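Long-range contact in mannosylglycerate hydrolase MGH1-like glycoside hydrolase domain-containing protein (Thermus thermophilus HB8, PDB 4WVA), which hydrolyses mannosylglycerate, a solute made under osmotic stress, to mannose and glycerate, and cleaves glucosylglycerate with similar efficiency: residues Ala128-Arg140 with Leu248-Ile262. Sequence-based numbering, arbitrary orientation.
Sequences ARYLFPKLLAFHR and LYALAVLLQEDPYEI
Two reciprocal knobs-into-holes join helix 121-146 to the end of helix 235-254 and the start of helix 260-275: the Phe132 ring sits among Leu248, Leu251, Ala252 and Ile262, while Leu248 enters a hole made by Phe132, Leu135, Leu136 and His139. Phe132 CZ lies 3.6 Å from Ala252 CB, the ring swung across the gap by a chi1 of 177°; Glu257 runs antiparallel to the Phe132 side chain, its CB 3.8 Å from Phe132 CE2. Leu248 splits its branches: CD1 packs 3.7 Å from Leu135 CB, and CD2 lies over one face of the His139 imidazole as a CH-pi contact. This is helix packing within the (alpha/alpha)6 barrel of GH63, the axes of 128-140 and 248-254 crossing at -136°. A Schellman motif, with Gln256 at positive phi, closes the C-terminal turn, and there Arg129 NH1 donates to Leu255 O (2.9 Å), in the carbonyl plane on a lone pair, while Leu255 CD2 covers a guanidinium face. Past the turn, Arg140 grips Glu261 side-on in a nearly coplanar salt bridge. Arg140 NE meets Glu261 OE1 at 3.1 Å; Arg140 NH2 meets Glu261 OE2 at 3.0 Å. A glutamine in place of Glu261 would probably leave the Arg140 charge without its mate and break the paired grip. Leu136 CD1 lies beside this bridge, 3.9 Å from Ile262 CG1.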
loop_
_atom_site.group_PDB
_atom_site.type_symbol
_atom_site.label_atom_id
_atom_site.label_comp_id
_atom_site.label_asym_id
_atom_site.label_seq_id
_atom_site.Cartn_x
_atom_site.Cartn_y
_atom_site.Cartn_z
ATOM N N ALA A 128 13.984 -26.111 -4.769
ATOM C CA ALA A 128 12.818 -25.221 -4.656
ATOM C C ALA A 128 11.541 -25.894 -5.127
ATOM O O ALA A 128 10.501 -25.736 -4.506
ATOM C CB ALA A 128 13.039 -23.928 -5.416
ATOM N N ARG A 129 11.599 -26.659 -6.209
ATOM C CA ARG A 129 10.416 -27.379 -6.656
ATOM C C ARG A 129 9.954 -28.389 -5.623
ATOM O O ARG A 129 8.754 -28.622 -5.477
ATOM C CB ARG A 129 10.643 -28.056 -8.004
ATOM C CG ARG A 129 10.601 -27.042 -9.125
ATOM C CD ARG A 129 10.553 -27.628 -10.522
ATOM N NE ARG A 129 10.856 -26.552 -11.468
ATOM C CZ ARG A 129 10.010 -25.589 -11.856
ATOM N NH1 ARG A 129 8.732 -25.541 -11.436
ATOM N NH2 ARG A 129 10.450 -24.664 -12.700
ATOM N N TYR A 130 10.903 -28.980 -4.907
ATOM C CA TYR A 130 10.601 -29.959 -3.880
ATOM C C TYR A 130 9.948 -29.297 -2.666
ATOM O O TYR A 130 8.939 -29.778 -2.159
ATOM C CB TYR A 130 11.880 -30.715 -3.490
ATOM C CG TYR A 130 11.672 -31.795 -2.453
ATOM C CD1 TYR A 130 11.108 -33.013 -2.797
ATOM C CD2 TYR A 130 12.036 -31.598 -1.137
ATOM C CE1 TYR A 130 10.936 -34.009 -1.854
ATOM C CE2 TYR A 130 11.857 -32.583 -0.181
ATOM C CZ TYR A 130 11.286 -33.789 -0.553
ATOM O OH TYR A 130 11.122 -34.780 0.379
ATOM N N LEU A 131 10.511 -28.176 -2.227
ATOM C CA LEU A 131 10.024 -27.500 -1.034
ATOM C C LEU A 131 8.758 -26.657 -1.254
ATOM O O LEU A 131 7.992 -26.454 -0.311
ATOM C CB LEU A 131 11.136 -26.618 -0.442
ATOM C CG LEU A 131 12.260 -27.405 0.241
ATOM C CD1 LEU A 131 13.375 -26.457 0.646
ATOM C CD2 LEU A 131 11.735 -28.181 1.437
ATOM N N PHE A 132 8.537 -26.146 -2.468
ATOM C CA PHE A 132 7.452 -25.204 -2.673
ATOM C C PHE A 132 6.070 -25.727 -2.200
ATOM O O PHE A 132 5.368 -25.033 -1.459
ATOM C CB PHE A 132 7.365 -24.740 -4.130
ATOM C CG PHE A 132 6.208 -23.825 -4.374
ATOM C CD1 PHE A 132 6.281 -22.492 -4.023
ATOM C CD2 PHE A 132 5.024 -24.317 -4.893
ATOM C CE1 PHE A 132 5.194 -21.654 -4.212
ATOM C CE2 PHE A 132 3.928 -23.497 -5.081
ATOM C CZ PHE A 132 4.013 -22.159 -4.732
ATOM N N PRO A 133 5.669 -26.939 -2.633
ATOM C CA PRO A 133 4.341 -27.414 -2.193
ATOM C C PRO A 133 4.269 -27.695 -0.687
ATOM O O PRO A 133 3.208 -27.582 -0.076
ATOM C CB PRO A 133 4.117 -28.695 -3.004
ATOM C CG PRO A 133 5.438 -29.090 -3.519
ATOM C CD PRO A 133 6.342 -27.891 -3.529
ATOM N N LYS A 134 5.409 -27.997 -0.081
ATOM C CA LYS A 134 5.490 -28.179 1.362
ATOM C C LYS A 134 5.325 -26.857 2.128
ATOM O O LYS A 134 4.591 -26.787 3.108
ATOM C CB LYS A 134 6.814 -28.862 1.719
ATOM C CG LYS A 134 6.963 -30.225 1.058
ATOM C CD LYS A 134 8.193 -30.960 1.545
ATOM C CE LYS A 134 8.371 -32.289 0.831
ATOM N NZ LYS A 134 7.243 -33.211 1.123
ATOM N N LEU A 135 6.024 -25.811 1.680
ATOM C CA LEU A 135 5.821 -24.471 2.218
ATOM C C LEU A 135 4.359 -24.030 2.077
ATOM O O LEU A 135 3.744 -23.509 3.011
ATOM C CB LEU A 135 6.701 -23.472 1.456
ATOM C CG LEU A 135 8.195 -23.511 1.758
ATOM C CD1 LEU A 135 9.001 -22.828 0.674
ATOM C CD2 LEU A 135 8.431 -22.815 3.092
ATOM N N LEU A 136 3.812 -24.236 0.890
ATOM C CA LEU A 136 2.445 -23.831 0.603
ATOM C C LEU A 136 1.473 -24.541 1.559
ATOM O O LEU A 136 0.531 -23.935 2.064
ATOM C CB LEU A 136 2.115 -24.142 -0.856
ATOM C CG LEU A 136 0.769 -23.689 -1.396
ATOM C CD1 LEU A 136 0.688 -22.176 -1.448
ATOM C CD2 LEU A 136 0.551 -24.289 -2.774
ATOM N N ALA A 137 1.716 -25.826 1.809
ATOM C CA ALA A 137 0.857 -26.602 2.706
ATOM C C ALA A 137 0.955 -26.117 4.146
ATOM O O ALA A 137 -0.029 -26.131 4.885
ATOM C CB ALA A 137 1.193 -28.086 2.610
ATOM N N PHE A 138 2.146 -25.672 4.558
ATOM C CA PHE A 138 2.333 -25.110 5.876
ATOM C C PHE A 138 1.562 -23.779 6.014
ATOM O O PHE A 138 0.843 -23.564 6.991
ATOM C CB PHE A 138 3.838 -24.935 6.163
ATOM C CG PHE A 138 4.167 -24.240 7.464
ATOM C CD1 PHE A 138 3.381 -24.388 8.608
ATOM C CD2 PHE A 138 5.313 -23.457 7.557
ATOM C CE1 PHE A 138 3.700 -23.769 9.791
ATOM C CE2 PHE A 138 5.648 -22.844 8.746
ATOM C CZ PHE A 138 4.846 -22.990 9.864
ATOM N N HIS A 139 1.713 -22.892 5.033
ATOM C CA HIS A 139 1.007 -21.623 5.074
ATOM C C HIS A 139 -0.510 -21.881 5.061
ATOM O O HIS A 139 -1.261 -21.269 5.815
ATOM C CB HIS A 139 1.419 -20.745 3.902
ATOM C CG HIS A 139 2.748 -20.063 4.066
ATOM N ND1 HIS A 139 3.900 -20.702 4.495
ATOM C CD2 HIS A 139 3.099 -18.786 3.825
ATOM C CE1 HIS A 139 4.899 -19.827 4.513
ATOM N NE2 HIS A 139 4.442 -18.667 4.086
ATOM N N ARG A 140 -0.947 -22.816 4.235
ATOM C CA ARG A 140 -2.365 -23.156 4.192
ATOM C C ARG A 140 -2.892 -23.637 5.546
ATOM O O ARG A 140 -3.979 -23.249 5.960
ATOM C CB ARG A 140 -2.617 -24.198 3.117
ATOM C CG ARG A 140 -4.079 -24.517 2.936
ATOM C CD ARG A 140 -4.232 -25.563 1.869
ATOM N NE ARG A 140 -3.765 -25.087 0.567
ATOM C CZ ARG A 140 -2.809 -25.635 -0.165
ATOM N NH1 ARG A 140 -2.148 -26.720 0.246
ATOM N NH2 ARG A 140 -2.530 -25.100 -1.349
ATOM N N LEU A 248 7.099 -16.297 -0.766
ATOM C CA LEU A 248 6.482 -17.478 -1.346
ATOM C C LEU A 248 5.805 -17.178 -2.686
ATOM O O LEU A 248 5.875 -17.986 -3.616
ATOM C CB LEU A 248 5.486 -18.111 -0.377
ATOM C CG LEU A 248 4.978 -19.500 -0.756
ATOM C CD1 LEU A 248 6.111 -20.520 -0.772
ATOM C CD2 LEU A 248 3.889 -19.911 0.215
ATOM N N TYR A 249 5.152 -16.015 -2.763
ATOM C CA TYR A 249 4.573 -15.524 -4.010
ATOM C C TYR A 249 5.649 -15.452 -5.104
ATOM O O TYR A 249 5.468 -15.928 -6.223
ATOM C CB TYR A 249 3.932 -14.146 -3.799
ATOM C CG TYR A 249 3.604 -13.475 -5.121
ATOM C CD1 TYR A 249 2.385 -13.705 -5.752
ATOM C CD2 TYR A 249 4.522 -12.652 -5.751
ATOM C CE1 TYR A 249 2.090 -13.135 -6.980
ATOM C CE2 TYR A 249 4.238 -12.077 -6.986
ATOM C CZ TYR A 249 3.024 -12.323 -7.589
ATOM O OH TYR A 249 2.760 -11.742 -8.820
ATOM N N ALA A 250 6.788 -14.846 -4.773
ATOM C CA ALA A 250 7.859 -14.689 -5.747
ATOM C C ALA A 250 8.354 -16.040 -6.229
ATOM O O ALA A 250 8.514 -16.262 -7.425
ATOM C CB ALA A 250 8.998 -13.860 -5.160
ATOM N N LEU A 251 8.566 -16.961 -5.295
ATOM C CA LEU A 251 8.909 -18.363 -5.657
ATOM C C LEU A 251 7.884 -18.992 -6.583
ATOM O O LEU A 251 8.258 -19.603 -7.577
ATOM C CB LEU A 251 9.054 -19.233 -4.413
ATOM C CG LEU A 251 10.348 -19.099 -3.650
ATOM C CD1 LEU A 251 10.179 -19.648 -2.239
ATOM C CD2 LEU A 251 11.477 -19.807 -4.404
ATOM N N ALA A 252 6.602 -18.848 -6.262
ATOM C CA ALA A 252 5.533 -19.385 -7.102
ATOM C C ALA A 252 5.638 -18.868 -8.534
ATOM O O ALA A 252 5.550 -19.640 -9.497
ATOM C CB ALA A 252 4.171 -19.040 -6.529
ATOM N N VAL A 253 5.813 -17.559 -8.678
ATOM C CA VAL A 253 5.873 -16.981 -10.027
ATOM C C VAL A 253 7.110 -17.495 -10.759
ATOM O O VAL A 253 7.017 -17.880 -11.941
ATOM C CB VAL A 253 5.833 -15.435 -10.027
ATOM C CG1 VAL A 253 5.970 -14.906 -11.445
ATOM C CG2 VAL A 253 4.524 -14.938 -9.436
ATOM N N LEU A 254 8.259 -17.480 -10.090
ATOM C CA LEU A 254 9.513 -17.939 -10.701
ATOM C C LEU A 254 9.470 -19.405 -11.127
ATOM O O LEU A 254 10.023 -19.761 -12.179
ATOM C CB LEU A 254 10.696 -17.676 -9.781
ATOM C CG LEU A 254 11.055 -16.193 -9.593
ATOM C CD1 LEU A 254 12.025 -16.018 -8.463
ATOM C CD2 LEU A 254 11.642 -15.608 -10.876
ATOM N N LEU A 255 8.788 -20.219 -10.337
ATOM C CA LEU A 255 8.618 -21.663 -10.611
ATOM C C LEU A 255 7.415 -21.968 -11.515
ATOM O O LEU A 255 7.155 -23.133 -11.863
ATOM C CB LEU A 255 8.472 -22.435 -9.297
ATOM C CG LEU A 255 9.651 -22.443 -8.336
ATOM C CD1 LEU A 255 9.256 -23.217 -7.088
ATOM C CD2 LEU A 255 10.919 -23.004 -8.953
ATOM N N GLN A 256 6.676 -20.935 -11.892
ATOM C CA GLN A 256 5.493 -21.063 -12.737
ATOM C C GLN A 256 4.417 -21.948 -12.110
ATOM O O GLN A 256 3.886 -22.866 -12.746
ATOM C CB GLN A 256 5.878 -21.463 -14.178
ATOM C CG GLN A 256 6.665 -20.357 -14.889
ATOM C CD GLN A 256 5.772 -19.224 -15.359
ATOM O OE1 GLN A 256 5.223 -19.265 -16.473
ATOM N NE2 GLN A 256 5.600 -18.209 -14.515
ATOM N N GLU A 257 4.109 -21.636 -10.849
ATOM C CA GLU A 257 2.961 -22.176 -10.132
ATOM C C GLU A 257 1.924 -21.057 -9.949
ATOM O O GLU A 257 2.263 -19.882 -10.029
ATOM C CB GLU A 257 3.404 -22.721 -8.776
ATOM C CG GLU A 257 4.383 -23.873 -8.880
ATOM C CD GLU A 257 3.722 -25.140 -9.404
ATOM O OE1 GLU A 257 2.479 -25.169 -9.489
ATOM O OE2 GLU A 257 4.444 -26.087 -9.759
ATOM N N ASP A 258 0.662 -21.420 -9.737
ATOM C CA ASP A 258 -0.422 -20.430 -9.635
ATOM C C ASP A 258 -0.404 -19.882 -8.198
ATOM O O ASP A 258 -0.581 -20.635 -7.260
ATOM C CB ASP A 258 -1.774 -21.084 -9.990
ATOM C CG ASP A 258 -2.947 -20.118 -9.912
ATOM O OD1 ASP A 258 -3.781 -20.041 -10.862
ATOM O OD2 ASP A 258 -3.060 -19.429 -8.892
ATOM N N PRO A 259 -0.152 -18.568 -8.020
ATOM C CA PRO A 259 -0.071 -18.006 -6.672
ATOM C C PRO A 259 -1.341 -17.291 -6.197
ATOM O O PRO A 259 -1.270 -16.496 -5.268
ATOM C CB PRO A 259 1.058 -16.965 -6.805
ATOM C CG PRO A 259 1.064 -16.585 -8.244
ATOM C CD PRO A 259 0.212 -17.553 -9.025
ATOM N N TYR A 260 -2.489 -17.559 -6.824
ATOM C CA TYR A 260 -3.713 -16.797 -6.549
ATOM C C TYR A 260 -4.036 -16.858 -5.055
ATOM O O TYR A 260 -4.372 -15.835 -4.461
ATOM C CB TYR A 260 -4.877 -17.359 -7.392
ATOM C CG TYR A 260 -6.096 -16.482 -7.550
ATOM C CD1 TYR A 260 -7.299 -16.803 -6.910
ATOM C CD2 TYR A 260 -6.086 -15.384 -8.401
ATOM C CE1 TYR A 260 -8.436 -16.027 -7.090
ATOM C CE2 TYR A 260 -7.216 -14.607 -8.586
ATOM C CZ TYR A 260 -8.388 -14.931 -7.928
ATOM O OH TYR A 260 -9.513 -14.148 -8.111
ATOM N N GLU A 261 -3.892 -18.045 -4.473
ATOM C CA GLU A 261 -4.157 -18.302 -3.049
ATOM C C GLU A 261 -3.261 -17.425 -2.162
ATOM O O GLU A 261 -3.708 -16.784 -1.213
ATOM C CB GLU A 261 -3.898 -19.767 -2.753
ATOM C CG GLU A 261 -4.398 -20.249 -1.401
ATOM C CD GLU A 261 -4.268 -21.749 -1.207
ATOM O OE1 GLU A 261 -4.781 -22.256 -0.188
ATOM O OE2 GLU A 261 -3.640 -22.440 -2.041
ATOM N N ILE A 262 -1.988 -17.402 -2.516
ATOM C CA ILE A 262 -0.982 -16.634 -1.771
ATOM C C ILE A 262 -1.270 -15.127 -1.865
ATOM O O ILE A 262 -1.103 -14.391 -0.896
ATOM C CB ILE A 262 0.435 -16.917 -2.308
ATOM C CG1 ILE A 262 0.762 -18.412 -2.294
ATOM C CG2 ILE A 262 1.473 -16.183 -1.466
ATOM C CD1 ILE A 262 1.956 -18.766 -3.160
#